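Local coordinates for protein ribokinase, putative (Burkholderia thailandensis, PDB 3B1Q) that probably phosphorylates nucleosides such as inosine, which it binds, as a nucleoside kinase of the ribokinase (pfkB) family, at residues 191-196 and 219-224; 247-252 and 287-292; 253-258 and 274-279. All blocks are in the same frame, centred on the assembly; numbering follows the deposited sequence.

From the N terminus, three closures follow. Contact 1 opens at the end of strand 188-192 and closes after 22 intervening residues at the end of strand 216-220, pairing strand 188-192 with its parallel neighbour and setting the start of helix 193-203 against it. The chain then passes through strands 226-230 and 234-237 before contact 2 opens at 247-252. Contact 3 forms within that second loop: helix 251-264 turns back through helix 269-284, and only afterwards does 287-292 close contact 2. Contacts 1 and 3 meet where T220 CG2 packs on F255 CE2 (3.7 Å), and contacts 2 and 3 meet at Y292 and A254. Together they join the central sheet, the helix pair and the nucleoside site.

Contact 1: residues 191-196 and 219-224; sequences VNDYEA and ITRGEH
V191 pairs in parallel with I219, its carbonyl O accepting the amide of T220 (T220 N to V191 O, 2.9 Å). The two side chains run alongside each other on one face of the sheet, V191 CG2 lying 4.1 Å from I219 CG1. N192 faces the other way, as does T220, whose OG1 stands 3.3 Å from N192 CB. With CG between its backbone N and carbonyl carbon (chi1 68°), N192 turns OD1 back to the amide of E195, E195 N to N192 OD1 2.8 Å. E195 OE1 returns the bond to N192 N on its anti side, 34° out of the carboxylate plane, which completes a capping box. The D193 amide donates only weakly to T220 O. I219 CG2 touches D193 CA at 3.6 Å and also sits over the centre of one face of the R221 guanidinium. R221 NH1 gives a proton to a water near D193, while NE bonds T227. A196 CB ends the contact against I219 CD1 at 4.1 Å. Adjacent parallel strands joined through helices 193-203 and 207-211 form a beta-alpha-beta crossover in the alpha/beta core of the ribokinase fold, bringing together N192, T220 and G222, seen to bind ADP.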
ATOM      1  N   VAL A 191       4.697 -14.748  20.748  1.00 15.20           N
ATOM      2  CA  VAL A 191       4.114 -13.448  20.386  1.00 15.58           C
ATOM      3  C   VAL A 191       5.176 -12.377  20.569  1.00 16.96           C
ATOM      4  O   VAL A 191       6.136 -12.592  21.355  1.00 17.65           O
ATOM      5  CB  VAL A 191       2.895 -13.100  21.302  1.00 16.31           C
ATOM      6  CG1 VAL A 191       1.647 -13.947  20.876  1.00 16.79           C
ATOM      7  CG2 VAL A 191       3.228 -13.197  22.830  1.00 16.42           C
ATOM      8  N   ASN A 192       4.993 -11.195  19.966  1.00 17.04           N
ATOM      9  CA  ASN A 192       5.814 -10.052  20.429  1.00 18.23           C
ATOM     10  C   ASN A 192       5.214  -9.368  21.668  1.00 18.97           C
ATOM     11  O   ASN A 192       4.125  -9.751  22.161  1.00 17.98           O
ATOM     12  CB  ASN A 192       6.137  -9.059  19.288  1.00 18.71           C
ATOM     13  CG  ASN A 192       4.878  -8.291  18.787  1.00 20.38           C
ATOM     14  OD1 ASN A 192       3.986  -7.967  19.547  1.00 19.02           O
ATOM     15  ND2 ASN A 192       4.806  -8.066  17.442  1.00 24.63           N
ATOM     16  N   ASP A 193       5.930  -8.398  22.229  1.00 18.70           N
ATOM     17  CA  ASP A 193       5.448  -7.819  23.493  1.00 20.56           C
ATOM     18  C   ASP A 193       4.094  -7.035  23.367  1.00 21.21           C
ATOM     19  O   ASP A 193       3.245  -7.097  24.253  1.00 22.60           O
ATOM     20  CB  ASP A 193       6.569  -7.062  24.225  1.00 22.81           C
ATOM     21  CG  ASP A 193       7.265  -6.007  23.360  1.00 26.63           C
ATOM     22  OD1 ASP A 193       6.881  -5.789  22.209  1.00 29.35           O
ATOM     23  OD2 ASP A 193       8.223  -5.377  23.861  1.00 31.29           O
ATOM     24  N   TYR A 194       3.883  -6.403  22.215  1.00 20.98           N
ATOM     25  CA  TYR A 194       2.625  -5.706  21.954  1.00 22.74           C
ATOM     26  C   TYR A 194       1.460  -6.735  21.878  1.00 20.30           C
ATOM     27  O   TYR A 194       0.393  -6.566  22.521  1.00 22.06           O
ATOM     28  CB  TYR A 194       2.768  -4.958  20.616  1.00 23.92           C
ATOM     29  CG  TYR A 194       1.505  -4.212  20.253  1.00 33.29           C
ATOM     30  CD1 TYR A 194       0.702  -4.631  19.191  1.00 37.32           C
ATOM     31  CD2 TYR A 194       1.122  -3.091  20.974  1.00 39.55           C
ATOM     32  CE1 TYR A 194      -0.471  -3.938  18.870  1.00 44.37           C
ATOM     33  CE2 TYR A 194      -0.046  -2.413  20.671  1.00 46.53           C
ATOM     34  CZ  TYR A 194      -0.827  -2.847  19.607  1.00 45.35           C
ATOM     35  OH  TYR A 194      -1.981  -2.160  19.302  1.00 53.35           O
ATOM     36  N   GLU A 195       1.724  -7.835  21.176  1.00 18.74           N
ATOM     37  CA  GLU A 195       0.771  -8.915  20.993  1.00 17.39           C
ATOM     38  C   GLU A 195       0.499  -9.611  22.306  1.00 18.50           C
ATOM     39  O   GLU A 195      -0.636  -9.990  22.542  1.00 17.84           O
ATOM     40  CB  GLU A 195       1.259  -9.944  19.979  1.00 16.57           C
ATOM     41  CG  GLU A 195       1.132  -9.460  18.531  1.00 18.48           C
ATOM     42  CD  GLU A 195       2.050 -10.225  17.557  1.00 22.98           C
ATOM     43  OE1 GLU A 195       2.869 -11.106  17.955  1.00 20.45           O
ATOM     44  OE2 GLU A 195       1.927  -9.941  16.341  1.00 20.99           O
ATOM     45  N   ALA A 196       1.521  -9.780  23.155  1.00 18.02           N
ATOM     46  CA  ALA A 196       1.276 -10.385  24.497  1.00 18.03           C
ATOM     47  C   ALA A 196       0.216  -9.577  25.271  1.00 19.48           C
ATOM     48  O   ALA A 196      -0.661 -10.133  25.919  1.00 18.88           O
ATOM     49  CB  ALA A 196       2.590 -10.479  25.348  1.00 18.42           C
ATOM     50  N   ILE A 219       7.934 -14.439  24.515  1.00 15.59           N
ATOM     51  CA  ILE A 219       7.573 -13.050  24.182  1.00 16.40           C
ATOM     52  C   ILE A 219       8.833 -12.364  23.656  1.00 16.12           C
ATOM     53  O   ILE A 219       9.814 -12.169  24.409  1.00 17.39           O
ATOM     54  CB  ILE A 219       7.021 -12.280  25.398  1.00 17.90           C
ATOM     55  CG1 ILE A 219       5.785 -12.995  26.062  1.00 16.93           C
ATOM     56  CG2 ILE A 219       6.715 -10.784  25.032  1.00 19.47           C
ATOM     57  CD1 ILE A 219       5.435 -12.486  27.507  1.00 18.95           C
ATOM     58  N   THR A 220       8.771 -11.970  22.399  1.00 16.27           N
ATOM     59  CA  THR A 220       9.878 -11.197  21.811  1.00 17.26           C
ATOM     60  C   THR A 220       9.744  -9.709  22.135  1.00 19.43           C
ATOM     61  O   THR A 220       8.615  -9.154  22.200  1.00 18.24           O
ATOM     62  CB  THR A 220       9.987 -11.410  20.298  1.00 16.79           C
ATOM     63  OG1 THR A 220       8.814 -10.919  19.641  1.00 18.05           O
ATOM     64  CG2 THR A 220      10.076 -12.897  19.908  1.00 15.81           C
ATOM     65  N   ARG A 221      10.898  -9.046  22.289  1.00 19.18           N
ATOM     66  CA  ARG A 221      10.984  -7.657  22.725  1.00 22.20           C
ATOM     67  C   ARG A 221      11.875  -6.839  21.783  1.00 23.77           C
ATOM     68  O   ARG A 221      12.499  -5.883  22.194  1.00 26.58           O
ATOM     69  CB  ARG A 221      11.437  -7.555  24.193  1.00 22.16           C
ATOM     70  CG  ARG A 221      10.481  -8.370  25.163  1.00 22.33           C
ATOM     71  CD  ARG A 221      10.847  -8.206  26.623  1.00 24.36           C
ATOM     72  NE  ARG A 221      10.041  -9.082  27.484  1.00 27.81           N
ATOM     73  CZ  ARG A 221       8.787  -8.849  27.874  1.00 30.22           C
ATOM     74  NH1 ARG A 221       8.121  -7.771  27.461  1.00 32.43           N
ATOM     75  NH2 ARG A 221       8.170  -9.705  28.672  1.00 29.13           N
ATOM     76  N   GLY A 222      11.885  -7.207  20.510  1.00 24.62           N
ATOM     77  CA  GLY A 222      12.581  -6.398  19.509  1.00 27.88           C
ATOM     78  C   GLY A 222      14.059  -6.388  19.826  1.00 29.26           C
ATOM     79  O   GLY A 222      14.633  -7.434  20.101  1.00 29.27           O
ATOM     80  N   GLU A 223      14.646  -5.195  19.881  1.00 31.51           N
ATOM     81  CA  GLU A 223      16.089  -5.037  20.079  1.00 32.16           C
ATOM     82  C   GLU A 223      16.461  -5.279  21.544  1.00 32.20           C
ATOM     83  O   GLU A 223      17.627  -5.234  21.896  1.00 33.29           O
ATOM     84  CB  GLU A 223      16.532  -3.610  19.690  1.00 34.25           C
ATOM     85  CG  GLU A 223      15.889  -2.534  20.545  1.00 36.82           C
ATOM     86  CD  GLU A 223      16.380  -1.134  20.198  1.00 44.66           C
ATOM     87  OE1 GLU A 223      16.021  -0.199  20.932  1.00 49.60           O
ATOM     88  OE2 GLU A 223      17.146  -0.961  19.226  1.00 46.88           O
ATOM     89  N   HIS A 224      15.464  -5.533  22.392  1.00 31.61           N
ATOM     90  CA  HIS A 224      15.685  -5.814  23.807  1.00 31.98           C
ATOM     91  C   HIS A 224      15.647  -7.310  24.152  1.00 31.22           C
ATOM     92  O   HIS A 224      15.657  -7.663  25.328  1.00 34.37           O
ATOM     93  CB  HIS A 224      14.674  -5.069  24.678  1.00 33.50           C
ATOM     94  CG  HIS A 224      14.773  -3.576  24.572  1.00 39.44           C
ATOM     95  ND1 HIS A 224      15.785  -2.846  25.170  1.00 45.19           N
ATOM     96  CD2 HIS A 224      13.987  -2.674  23.934  1.00 43.55           C
ATOM     97  CE1 HIS A 224      15.623  -1.564  24.890  1.00 44.95           C
ATOM     98  NE2 HIS A 224      14.542  -1.435  24.139  1.00 44.76           N
TER
HETATM   99  O   HOH W   1       8.880  -5.340  26.170  1.00 35.27           O

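Contact 2: residues 247-252 and 287-292; sequences DPTGCG and QGPQTY. With ACT (acetate ion), chain J; ACT (acetate ion), chain H.
The D247 carboxylate ties the two segments together, one oxygen serving each. D247 OD2 takes the amide of G288 on its anti lone pair, away from the other oxygen (G288 N to D247 OD2, 2.6 Å). D247 OD1 instead serves its own segment, accepting T249 N at 3.1 Å, and this bond to the amide two residues on defines an Asx turn. The amide comes from above the carboxylate plane. CG anti to the backbone N (chi1 179°) turns the carboxylate toward 287-292, and bonds to both oxygens limit its rotation. Q287 crosses D247 at about a right angle, its amide turned 46° from the carboxylate, and Q287 NE2 rests against D247 CB at 3.6 Å.

Farther along, T249 and P289 lie side by side and point the same way, with T249 CG2 4.0 Å from P289 CG. The neighbouring ring carbon, P289 CB, approaches G250 CA at 3.9 Å, close quarters that suit a residue lacking a side chain. G250 also takes the third position of a type II beta turn, P248 to C251, where its positive phi (93°) is at home. A single water donates to both G250 O and P289 O and bridges the backbones.

The amides of G250 and G252, at the turn and the first helical turn, bind an acetate, probably from the crystallisation liquor: its OXT accepts G250 N at 2.8 Å and its O accepts G252 N at 2.9 Å. This is consistent with the anion hole of ribokinase relatives, set at the N terminus of helix 251-264. Around the contact, K283 of helix 269-284 bonds D247 O and G288 O, helix 49-59 meets P289 through N52, strand 10-17 lies against D247, T249 and P289, and strand 42-47 borders Q287 and P289.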
ATOM      1  N   ASP A 247      16.460  -3.865   7.751  1.00 18.71           N
ATOM      2  CA  ASP A 247      15.020  -4.149   7.531  1.00 17.56           C
ATOM      3  C   ASP A 247      14.483  -5.093   8.581  1.00 16.16           C
ATOM      4  O   ASP A 247      14.930  -6.221   8.687  1.00 15.92           O
ATOM      5  CB  ASP A 247      14.825  -4.751   6.091  1.00 16.55           C
ATOM      6  CG  ASP A 247      13.345  -5.107   5.762  1.00 22.15           C
ATOM      7  OD1 ASP A 247      12.425  -4.554   6.405  1.00 19.75           O
ATOM      8  OD2 ASP A 247      13.122  -5.824   4.773  1.00 22.94           O
ATOM      9  N   PRO A 248      13.488  -4.667   9.387  1.00 17.28           N
ATOM     10  CA  PRO A 248      12.972  -5.635  10.373  1.00 17.38           C
ATOM     11  C   PRO A 248      12.045  -6.717   9.826  1.00 15.59           C
ATOM     12  O   PRO A 248      11.746  -7.678  10.567  1.00 16.58           O
ATOM     13  CB  PRO A 248      12.141  -4.750  11.335  1.00 19.71           C
ATOM     14  CG  PRO A 248      11.710  -3.612  10.496  1.00 20.36           C
ATOM     15  CD  PRO A 248      12.861  -3.327   9.490  1.00 19.37           C
ATOM     16  N   THR A 249      11.651  -6.604   8.546  1.00 17.02           N
ATOM     17  CA  THR A 249      10.666  -7.545   7.998  1.00 15.08           C
ATOM     18  C   THR A 249      11.132  -8.984   8.045  1.00 14.51           C
ATOM     19  O   THR A 249      12.117  -9.322   7.402  1.00 15.87           O
ATOM     20  CB  THR A 249      10.299  -7.243   6.526  1.00 15.06           C
ATOM     21  OG1 THR A 249      10.033  -5.846   6.349  1.00 16.90           O
ATOM     22  CG2 THR A 249       9.136  -8.168   6.051  1.00 16.11           C
ATOM     23  N   GLY A 250      10.414  -9.797   8.804  1.00 13.24           N
ATOM     24  CA  GLY A 250      10.776 -11.221   8.953  1.00 12.73           C
ATOM     25  C   GLY A 250      11.659 -11.549  10.152  1.00 13.11           C
ATOM     26  O   GLY A 250      12.032 -12.715  10.318  1.00 13.08           O
ATOM     27  N   CYS A 251      12.057 -10.551  10.933  1.00 14.20           N
ATOM     28  CA  CYS A 251      12.827 -10.817  12.164  1.00 14.21           C
ATOM     29  C   CYS A 251      12.150 -11.833  13.092  1.00 13.54           C
ATOM     30  O   CYS A 251      12.793 -12.769  13.538  1.00 14.73           O
ATOM     31  CB  CYS A 251      13.104  -9.520  12.949  1.00 14.07           C
ATOM     32  SG  CYS A 251      14.482  -8.623  12.245  1.00 18.21           S
ATOM     33  N   GLY A 252      10.866 -11.657  13.367  1.00 14.77           N
ATOM     34  CA  GLY A 252      10.132 -12.619  14.209  1.00 13.97           C
ATOM     35  C   GLY A 252      10.123 -14.035  13.645  1.00 14.32           C
ATOM     36  O   GLY A 252      10.236 -15.014  14.377  1.00 12.68           O
ATOM     37  N   GLN A 287      17.930  -7.026   3.656  1.00 17.38           N
ATOM     38  CA  GLN A 287      16.591  -6.679   3.076  1.00 18.31           C
ATOM     39  C   GLN A 287      15.621  -7.825   2.940  1.00 18.79           C
ATOM     40  O   GLN A 287      15.945  -8.906   2.416  1.00 18.34           O
ATOM     41  CB  GLN A 287      16.704  -6.063   1.659  1.00 18.36           C
ATOM     42  CG  GLN A 287      17.436  -4.783   1.568  1.00 23.79           C
ATOM     43  CD  GLN A 287      16.650  -3.561   2.159  1.00 20.19           C
ATOM     44  OE1 GLN A 287      17.163  -2.437   2.120  1.00 33.51           O
ATOM     45  NE2 GLN A 287      15.454  -3.782   2.644  1.00 24.64           N
ATOM     46  N   GLY A 288      14.368  -7.617   3.349  1.00 17.02           N
ATOM     47  CA  GLY A 288      13.416  -8.675   3.186  1.00 16.04           C
ATOM     48  C   GLY A 288      13.574  -9.827   4.182  1.00 15.45           C
ATOM     49  O   GLY A 288      14.504  -9.866   4.999  1.00 16.31           O
ATOM     50  N   PRO A 289      12.626 -10.738   4.185  1.00 14.17           N
ATOM     51  CA  PRO A 289      12.709 -11.759   5.199  1.00 13.63           C
ATOM     52  C   PRO A 289      13.722 -12.863   4.954  1.00 12.40           C
ATOM     53  O   PRO A 289      14.073 -13.534   5.928  1.00 12.77           O
ATOM     54  CB  PRO A 289      11.301 -12.399   5.233  1.00 14.64           C
ATOM     55  CG  PRO A 289      10.465 -11.514   4.390  1.00 17.88           C
ATOM     56  CD  PRO A 289      11.332 -10.691   3.480  1.00 16.38           C
ATOM     57  N   GLN A 290      14.125 -13.106   3.712  1.00 11.04           N
ATOM     58  CA  GLN A 290      14.938 -14.352   3.455  1.00 13.24           C
ATOM     59  C   GLN A 290      16.246 -14.125   2.715  1.00 15.56           C
ATOM     60  O   GLN A 290      16.818 -15.095   2.178  1.00 17.69           O
ATOM     61  CB  GLN A 290      14.164 -15.429   2.643  1.00 11.29           C
ATOM     62  CG  GLN A 290      12.807 -15.854   3.294  1.00 11.82           C
ATOM     63  CD  GLN A 290      11.970 -16.759   2.386  1.00 16.02           C
ATOM     64  OE1 GLN A 290      12.515 -17.427   1.500  1.00 15.26           O
ATOM     65  NE2 GLN A 290      10.631 -16.707   2.553  1.00 10.66           N
ATOM     66  N   THR A 291      16.773 -12.914   2.688  1.00 15.24           N
ATOM     67  CA  THR A 291      18.020 -12.718   1.971  1.00 14.46           C
ATOM     68  C   THR A 291      19.232 -12.977   2.830  1.00 15.64           C
ATOM     69  O   THR A 291      20.355 -13.245   2.288  1.00 15.13           O
ATOM     70  CB  THR A 291      18.099 -11.323   1.310  1.00 17.54           C
ATOM     71  OG1 THR A 291      17.998 -10.328   2.319  1.00 17.49           O
ATOM     72  CG2 THR A 291      16.938 -11.139   0.283  1.00 18.28           C
ATOM     73  N   TYR A 292      19.046 -12.910   4.154  1.00 13.55           N
ATOM     74  CA  TYR A 292      20.144 -13.294   5.064  1.00 13.68           C
ATOM     75  C   TYR A 292      20.489 -14.772   4.760  1.00 14.02           C
ATOM     76  O   TYR A 292      19.565 -15.539   4.412  1.00 14.26           O
ATOM     77  CB  TYR A 292      19.843 -13.038   6.541  1.00 13.45           C
ATOM     78  CG  TYR A 292      18.876 -14.019   7.183  1.00 13.88           C
ATOM     79  CD1 TYR A 292      17.562 -14.186   6.682  1.00 13.52           C
ATOM     80  CD2 TYR A 292      19.298 -14.760   8.297  1.00 14.80           C
ATOM     81  CE1 TYR A 292      16.674 -15.076   7.288  1.00 11.80           C
ATOM     82  CE2 TYR A 292      18.428 -15.663   8.921  1.00 14.28           C
ATOM     83  CZ  TYR A 292      17.122 -15.797   8.398  1.00 13.03           C
ATOM     84  OH  TYR A 292      16.302 -16.691   9.024  1.00 12.19           O
TER
HETATM   85  C   ACT J 329       8.940  -8.534  11.737  1.00 23.90           C
HETATM   86  O   ACT J 329       9.549  -9.214  12.647  1.00 23.01           O
HETATM   87  OXT ACT J 329       8.445  -9.076  10.661  1.00 22.33           O
HETATM   88  CH3 ACT J 329       8.783  -7.063  12.020  1.00 23.91           C
HETATM   89  C   ACT H 327      20.652  -8.286   1.390  1.00 23.36           C
HETATM   90  O   ACT H 327      20.446  -7.418   2.294  1.00 23.18           O
HETATM   91  OXT ACT H 327      21.439  -9.259   1.618  1.00 20.73           O
HETATM   92  CH3 ACT H 327      19.952  -8.136   0.068  1.00 24.00           C
HETATM   93  O   HOH W   2      12.507 -14.210   8.013  1.00 14.58           O

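Contact 3: residues 253-258 and 274-279; sequences DAFRGG and RLASLM. With NOS (inosine), chain G.
An antiparallel pair of neighbouring helices, 251-264 and 269-284, makes this contact in the ribokinase fold, beside the nucleoside site, which D253 at the start of the first segment reaches. The short segment axes approach to 7.0 Å with 148° between their directions, a close pairing that small residues permit. G258, with no side chain, lets the backbones close to 4.1 Å between G258 CA and A276 CA, and L275 CD2 fills in beside G258 O at 3.7 Å.

One turn earlier on the first helix, A254 faces M279, with A254 CB and M279 CB 4.0 Å apart. M279 CB also rests on A254 O, and its chain, bent at chi2 and chi3, carries M279 CG over to G258 CA at 4.1 Å. Side-chain carbons thus pack on each other and on backbone carbonyls, while G258 N bonds A254 O and M279 N bonds L275 O within their own helices. The CA-H of F255 also points at A276 O, F255 CA lying 3.4 Å from it.

Binding residues lie on both helices. S277, seen to bind ADP, directs OG to P238 O rather than into the interface. D253 accepts the 5'-hydroxyl of inosine, O5' to D253 OD2 2.5 Å, and N52 ND2 bonds the same carboxylate oxygen. R256, turned away from the second helix, forms a salt bridge with D166.

F255 reaches round the flank of the pair toward T220 and I218 of strand 216-220. Its CG lies anti to the backbone N (chi1 -179°), which swings the ring alongside the second helix, against A276: the methyl carbon A276 CB sits over the centre of one face of the F255 ring, a CH-pi contact 3.3 Å from the centroid and only 5° off the ring normal.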
ATOM      1  N   ASP A 253       9.987 -14.157  12.305  1.00 12.78           N
ATOM      2  CA  ASP A 253      10.015 -15.464  11.725  1.00 12.23           C
ATOM      3  C   ASP A 253      11.360 -16.156  11.777  1.00 11.48           C
ATOM      4  O   ASP A 253      11.421 -17.369  11.978  1.00 11.69           O
ATOM      5  CB  ASP A 253       9.508 -15.370  10.254  1.00 12.83           C
ATOM      6  CG  ASP A 253       8.047 -14.939  10.176  1.00 13.78           C
ATOM      7  OD1 ASP A 253       7.308 -15.158  11.175  1.00 15.96           O
ATOM      8  OD2 ASP A 253       7.621 -14.338   9.146  1.00 16.72           O
ATOM      9  N   ALA A 254      12.442 -15.402  11.565  1.00 11.67           N
ATOM     10  CA  ALA A 254      13.747 -15.989  11.793  1.00 11.45           C
ATOM     11  C   ALA A 254      13.911 -16.488  13.212  1.00 11.56           C
ATOM     12  O   ALA A 254      14.447 -17.578  13.462  1.00 10.77           O
ATOM     13  CB  ALA A 254      14.886 -14.951  11.476  1.00 10.67           C
ATOM     14  N   PHE A 255      13.487 -15.653  14.179  1.00 11.47           N
ATOM     15  CA  PHE A 255      13.504 -16.046  15.585  1.00 13.35           C
ATOM     16  C   PHE A 255      12.731 -17.383  15.773  1.00 13.61           C
ATOM     17  O   PHE A 255      13.216 -18.308  16.428  1.00 14.00           O
ATOM     18  CB  PHE A 255      12.903 -14.880  16.397  1.00 12.13           C
ATOM     19  CG  PHE A 255      12.858 -15.126  17.903  1.00 13.71           C
ATOM     20  CD1 PHE A 255      13.789 -14.513  18.734  1.00 15.11           C
ATOM     21  CD2 PHE A 255      11.832 -15.929  18.455  1.00 17.02           C
ATOM     22  CE1 PHE A 255      13.770 -14.727  20.123  1.00 14.39           C
ATOM     23  CE2 PHE A 255      11.797 -16.162  19.838  1.00 15.94           C
ATOM     24  CZ  PHE A 255      12.735 -15.566  20.666  1.00 14.66           C
ATOM     25  N   ARG A 256      11.534 -17.486  15.177  1.00 13.02           N
ATOM     26  CA  ARG A 256      10.725 -18.706  15.296  1.00 14.26           C
ATOM     27  C   ARG A 256      11.406 -19.938  14.719  1.00 12.89           C
ATOM     28  O   ARG A 256      11.305 -21.037  15.292  1.00 12.71           O
ATOM     29  CB  ARG A 256       9.343 -18.490  14.707  1.00 14.97           C
ATOM     30  CG  ARG A 256       8.566 -17.588  15.621  1.00 17.12           C
ATOM     31  CD  ARG A 256       7.504 -16.888  14.856  1.00 20.78           C
ATOM     32  NE  ARG A 256       6.596 -16.116  15.723  1.00 21.76           N
ATOM     33  CZ  ARG A 256       6.911 -15.013  16.422  1.00 20.63           C
ATOM     34  NH1 ARG A 256       8.155 -14.483  16.409  1.00 16.80           N
ATOM     35  NH2 ARG A 256       5.936 -14.394  17.102  1.00 19.46           N
ATOM     36  N   GLY A 257      12.117 -19.742  13.617  1.00 13.44           N
ATOM     37  CA  GLY A 257      12.907 -20.854  13.042  1.00 13.48           C
ATOM     38  C   GLY A 257      13.945 -21.368  14.035  1.00 13.87           C
ATOM     39  O   GLY A 257      14.157 -22.562  14.166  1.00 13.80           O
ATOM     40  N   GLY A 258      14.671 -20.443  14.681  1.00 14.88           N
ATOM     41  CA  GLY A 258      15.668 -20.810  15.682  1.00 15.92           C
ATOM     42  C   GLY A 258      15.028 -21.492  16.856  1.00 16.60           C
ATOM     43  O   GLY A 258      15.490 -22.539  17.301  1.00 17.21           O
ATOM     44  N   ARG A 274      18.377 -18.093  22.960  1.00 17.18           N
ATOM     45  CA  ARG A 274      19.561 -17.411  22.410  1.00 16.58           C
ATOM     46  C   ARG A 274      19.732 -17.717  20.919  1.00 16.70           C
ATOM     47  O   ARG A 274      20.088 -16.837  20.147  1.00 16.22           O
ATOM     48  CB  ARG A 274      20.803 -17.805  23.209  1.00 18.03           C
ATOM     49  CG  ARG A 274      20.838 -17.080  24.539  1.00 18.96           C
ATOM     50  CD  ARG A 274      21.873 -17.677  25.434  1.00 17.38           C
ATOM     51  NE  ARG A 274      22.124 -16.863  26.647  1.00 22.64           N
ATOM     52  CZ  ARG A 274      21.268 -16.743  27.652  1.00 22.72           C
ATOM     53  NH1 ARG A 274      20.114 -17.389  27.652  1.00 22.89           N
ATOM     54  NH2 ARG A 274      21.603 -16.016  28.744  1.00 25.53           N
ATOM     55  N   LEU A 275      19.512 -18.959  20.513  1.00 14.81           N
ATOM     56  CA  LEU A 275      19.621 -19.253  19.084  1.00 15.14           C
ATOM     57  C   LEU A 275      18.602 -18.446  18.277  1.00 14.99           C
ATOM     58  O   LEU A 275      18.902 -17.862  17.239  1.00 16.23           O
ATOM     59  CB  LEU A 275      19.434 -20.761  18.860  1.00 14.46           C
ATOM     60  CG  LEU A 275      19.396 -21.110  17.368  1.00 15.30           C
ATOM     61  CD1 LEU A 275      20.770 -20.700  16.724  1.00 17.00           C
ATOM     62  CD2 LEU A 275      19.200 -22.597  17.243  1.00 17.53           C
ATOM     63  N   ALA A 276      17.374 -18.433  18.773  1.00 14.62           N
ATOM     64  CA  ALA A 276      16.314 -17.629  18.147  1.00 13.56           C
ATOM     65  C   ALA A 276      16.709 -16.125  18.054  1.00 13.53           C
ATOM     66  O   ALA A 276      16.496 -15.477  17.013  1.00 14.21           O
ATOM     67  CB  ALA A 276      15.008 -17.817  18.971  1.00 12.75           C
ATOM     68  N   SER A 277      17.213 -15.589  19.168  1.00 14.91           N
ATOM     69  CA  SER A 277      17.647 -14.210  19.245  1.00 16.74           C
ATOM     70  C   SER A 277      18.759 -13.940  18.205  1.00 16.87           C
ATOM     71  O   SER A 277      18.759 -12.902  17.531  1.00 16.94           O
ATOM     72  CB  SER A 277      18.077 -13.907  20.719  1.00 18.93           C
ATOM     73  OG  SER A 277      18.604 -12.635  20.766  1.00 23.80           O
ATOM     74  N   LEU A 278      19.664 -14.882  18.056  1.00 15.24           N
ATOM     75  CA  LEU A 278      20.749 -14.754  17.059  1.00 15.99           C
ATOM     76  C   LEU A 278      20.185 -14.721  15.654  1.00 15.27           C
ATOM     77  O   LEU A 278      20.618 -13.891  14.823  1.00 14.22           O
ATOM     78  CB  LEU A 278      21.766 -15.909  17.245  1.00 15.97           C
ATOM     79  CG  LEU A 278      22.892 -16.030  16.221  1.00 16.43           C
ATOM     80  CD1 LEU A 278      23.758 -14.729  16.199  1.00 17.28           C
ATOM     81  CD2 LEU A 278      23.797 -17.245  16.552  1.00 17.68           C
ATOM     82  N   MET A 279      19.267 -15.638  15.353  1.00 14.15           N
ATOM     83  CA  MET A 279      18.671 -15.629  14.001  1.00 13.48           C
ATOM     84  C   MET A 279      18.021 -14.301  13.689  1.00 14.81           C
ATOM     85  O   MET A 279      18.115 -13.807  12.551  1.00 13.77           O
ATOM     86  CB  MET A 279      17.628 -16.767  13.801  1.00 14.71           C
ATOM     87  CG  MET A 279      18.238 -18.193  13.931  1.00 15.02           C
ATOM     88  SD  MET A 279      19.440 -18.549  12.620  1.00 16.27           S
ATOM     89  CE  MET A 279      18.287 -18.908  11.300  1.00 15.06           C
TER
HETATM   90  N9  NOS G 401       2.193 -11.175   6.665  1.00 13.61           N
HETATM   91  C4  NOS G 401       1.090 -11.873   6.909  1.00 12.69           C
HETATM   92  N3  NOS G 401       0.762 -13.195   6.868  1.00 13.15           N
HETATM   93  C2  NOS G 401      -0.474 -13.606   7.192  1.00 13.14           C
HETATM   94  N1  NOS G 401      -1.435 -12.728   7.553  1.00 14.80           N
HETATM   95  C6  NOS G 401      -1.213 -11.387   7.589  1.00 16.81           C
HETATM   96  O6  NOS G 401      -2.158 -10.520   7.928  1.00 17.44           O
HETATM   97  C5  NOS G 401       0.098 -10.857   7.272  1.00 13.47           C
HETATM   98  N7  NOS G 401       0.700  -9.660   7.242  1.00 14.01           N
HETATM   99  C8  NOS G 401       1.979  -9.869   6.867  1.00 14.95           C
HETATM  100  C5' NOS G 401       6.554 -11.321   8.354  1.00 14.35           C
HETATM  101  O5' NOS G 401       6.348 -12.199   9.504  1.00 17.63           O
HETATM  102  C4' NOS G 401       5.644 -11.890   7.255  1.00 13.50           C
HETATM  103  O4' NOS G 401       4.215 -11.691   7.548  1.00 15.86           O
HETATM  104  C1' NOS G 401       3.488 -11.839   6.330  1.00 16.39           C
HETATM  105  C2' NOS G 401       4.368 -11.104   5.334  1.00 14.80           C
HETATM  106  O2' NOS G 401       4.146 -11.738   4.073  1.00 14.46           O
HETATM  107  C3' NOS G 401       5.773 -11.187   5.895  1.00 14.00           C
HETATM  108  O3' NOS G 401       6.716 -11.838   5.019  1.00 13.96           O